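Local coordinates for protein NalD (PDB 5DAJ) that represses the MexAB-OprM multidrug efflux pump of Pseudomonas aeruginosa as a secondary, TetR-family repressor, and binds novobiocin, which induces pump expression, at residues Q134-L139 with A165-I170. Sequence-based numbering, arbitrary orientation.
Sequences QMFIEL and ALHALI
Phe136 and His167 both swing CG anti to their own backbone N (chi1 174° and 179°), and this brings the two rings together between helix 123-145 and helix 159-179. Both helices belong to the all-helical C-terminal region of this TetR-family repressor, and segments 134-139 and 165-170 meet through Phe136, Ile137 and His167, with no hydrogen bond running between them. The two rings meet obliquely, their planes at 49° and their centroids 5.7 Å apart. They come nearest where Phe136 CD2 lies 3.6 Å from His167 CD2. Phe136 CE2 lies in the imidazole plane, off the ring's edge.

Ile137, one residue on, completes the contact. Its CB starts off to one side, but CG1 lies anti to the carbonyl carbon and the extended chain carries CD1 over to the imidazole, crossing the His167 side chain at about a right angle. CG1 of Ile137 packs 4.0 Å from His167 CB. Ile137 and His167 are also the residues whose CA atoms come nearest across the two segments, 6.9 Å apart. Ser163 and Arg164 extend the packing of Ile137 along the same helix.

Phe136 also rests on Leu72 of helix 69-76, while Ile137 reaches Leu183 of the second subunit. The contact therefore adjoins the dimer interface, and His167 takes part in both: its CD2 meets Phe136, while ND1 is hydrogen-bonded to Asp176 OD2 of the second subunit, a bond that should help fix the ring's rotation. That same His167 ND1 has the methyl carbon CD1 of Ile137 at 4.0 Å.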
loop_
_atom_site.group_PDB
_atom_site.type_symbol
_atom_site.label_atom_id
_atom_site.label_comp_id
_atom_site.label_asym_id
_atom_site.label_seq_id
_atom_site.Cartn_x
_atom_site.Cartn_y
_atom_site.Cartn_z
ATOM N N GLN A 134 -13.751 -3.403 -1.732
ATOM C CA GLN A 134 -14.819 -3.932 -0.880
ATOM C C GLN A 134 -15.491 -5.140 -1.523
ATOM O O GLN A 134 -15.859 -6.104 -0.843
ATOM C CB GLN A 134 -15.863 -2.849 -0.568
ATOM C CG GLN A 134 -16.830 -3.216 0.554
ATOM C CD GLN A 134 -16.125 -3.451 1.885
ATOM O OE1 GLN A 134 -15.365 -2.593 2.357
ATOM N NE2 GLN A 134 -16.373 -4.606 2.501
HETATM N N MSE A 135 -15.641 -5.073 -2.838
HETATM C CA MSE A 135 -16.296 -6.129 -3.592
HETATM C C MSE A 135 -15.437 -7.359 -3.671
HETATM O O MSE A 135 -15.914 -8.463 -3.399
HETATM C CB MSE A 135 -16.612 -5.573 -4.968
HETATM C CG MSE A 135 -17.341 -6.577 -5.816
HETATM SE SE MSE A 135 -17.373 -6.140 -7.736
HETATM C CE MSE A 135 -18.796 -4.692 -7.725
ATOM N N PHE A 136 -14.173 -7.191 -4.055
ATOM C CA PHE A 136 -13.231 -8.320 -4.088
ATOM C C PHE A 136 -13.177 -9.048 -2.734
ATOM O O PHE A 136 -13.204 -10.278 -2.667
ATOM C CB PHE A 136 -11.821 -7.852 -4.472
ATOM C CG PHE A 136 -10.784 -8.941 -4.384
ATOM C CD1 PHE A 136 -10.621 -9.842 -5.428
ATOM C CD2 PHE A 136 -10.003 -9.091 -3.242
ATOM C CE1 PHE A 136 -9.686 -10.865 -5.344
ATOM C CE2 PHE A 136 -9.064 -10.115 -3.145
ATOM C CZ PHE A 136 -8.905 -11.002 -4.201
ATOM N N ILE A 137 -13.105 -8.266 -1.667
ATOM C CA ILE A 137 -13.097 -8.807 -0.307
ATOM C C ILE A 137 -14.373 -9.585 0.016
ATOM O O ILE A 137 -14.317 -10.670 0.612
ATOM C CB ILE A 137 -12.851 -7.691 0.736
ATOM C CG1 ILE A 137 -11.383 -7.255 0.641
ATOM C CG2 ILE A 137 -13.188 -8.166 2.148
ATOM C CD1 ILE A 137 -10.984 -6.124 1.560
ATOM N N GLU A 138 -15.515 -9.025 -0.368
ATOM C CA GLU A 138 -16.818 -9.680 -0.140
ATOM C C GLU A 138 -16.955 -11.000 -0.904
ATOM O O GLU A 138 -17.522 -11.965 -0.393
ATOM C CB GLU A 138 -17.979 -8.731 -0.461
ATOM C CG GLU A 138 -18.362 -7.859 0.720
ATOM C CD GLU A 138 -19.273 -6.702 0.348
ATOM O OE1 GLU A 138 -20.005 -6.816 -0.671
ATOM O OE2 GLU A 138 -19.256 -5.684 1.090
ATOM N N LEU A 139 -16.419 -11.032 -2.117
ATOM C CA LEU A 139 -16.379 -12.259 -2.930
ATOM C C LEU A 139 -15.548 -13.360 -2.281
ATOM O O LEU A 139 -16.005 -14.499 -2.172
ATOM C CB LEU A 139 -15.833 -11.975 -4.334
ATOM C CG LEU A 139 -16.810 -12.007 -5.517
ATOM C CD1 LEU A 139 -18.068 -11.181 -5.288
ATOM C CD2 LEU A 139 -16.107 -11.529 -6.780
ATOM N N ALA A 165 -6.888 -10.854 5.286
ATOM C CA ALA A 165 -5.476 -11.236 5.332
ATOM C C ALA A 165 -4.938 -11.415 3.919
ATOM O O ALA A 165 -3.888 -10.862 3.572
ATOM C CB ALA A 165 -5.281 -12.518 6.132
ATOM N N LEU A 166 -5.689 -12.144 3.099
ATOM C CA LEU A 166 -5.286 -12.410 1.714
ATOM C C LEU A 166 -5.163 -11.129 0.906
ATOM O O LEU A 166 -4.152 -10.897 0.265
ATOM C CB LEU A 166 -6.261 -13.350 1.001
ATOM C CG LEU A 166 -5.939 -13.640 -0.477
ATOM C CD1 LEU A 166 -4.534 -14.180 -0.676
ATOM C CD2 LEU A 166 -6.941 -14.616 -1.053
ATOM N N HIS A 167 -6.199 -10.303 0.946
ATOM C CA HIS A 167 -6.205 -9.062 0.179
ATOM C C HIS A 167 -5.058 -8.140 0.578
ATOM O O HIS A 167 -4.425 -7.520 -0.290
ATOM C CB HIS A 167 -7.516 -8.291 0.306
ATOM C CG HIS A 167 -7.514 -7.011 -0.466
ATOM N ND1 HIS A 167 -7.227 -5.796 0.112
ATOM C CD2 HIS A 167 -7.666 -6.772 -1.788
ATOM C CE1 HIS A 167 -7.243 -4.856 -0.814
ATOM N NE2 HIS A 167 -7.509 -5.423 -1.979
ATOM N N ALA A 168 -4.829 -8.024 1.881
ATOM C CA ALA A 168 -3.732 -7.214 2.400
ATOM C C ALA A 168 -2.392 -7.682 1.829
ATOM O O ALA A 168 -1.584 -6.861 1.403
ATOM C CB ALA A 168 -3.698 -7.260 3.916
ATOM N N LEU A 169 -2.181 -8.996 1.778
ATOM C CA LEU A 169 -0.954 -9.547 1.192
ATOM C C LEU A 169 -0.791 -9.161 -0.276
ATOM O O LEU A 169 0.269 -8.680 -0.674
ATOM C CB LEU A 169 -0.895 -11.064 1.312
ATOM C CG LEU A 169 0.311 -11.721 0.629
ATOM C CD1 LEU A 169 1.617 -11.231 1.223
ATOM C CD2 LEU A 169 0.219 -13.226 0.737
ATOM N N ILE A 170 -1.847 -9.351 -1.072
ATOM C CA ILE A 170 -1.816 -8.986 -2.503
ATOM C C ILE A 170 -1.513 -7.495 -2.669
ATOM O O ILE A 170 -0.648 -7.111 -3.455
ATOM C CB ILE A 170 -3.139 -9.273 -3.245
ATOM C CG1 ILE A 170 -3.576 -10.728 -3.085
ATOM C CG2 ILE A 170 -3.002 -8.947 -4.728
ATOM C CD1 ILE A 170 -2.512 -11.754 -3.425
#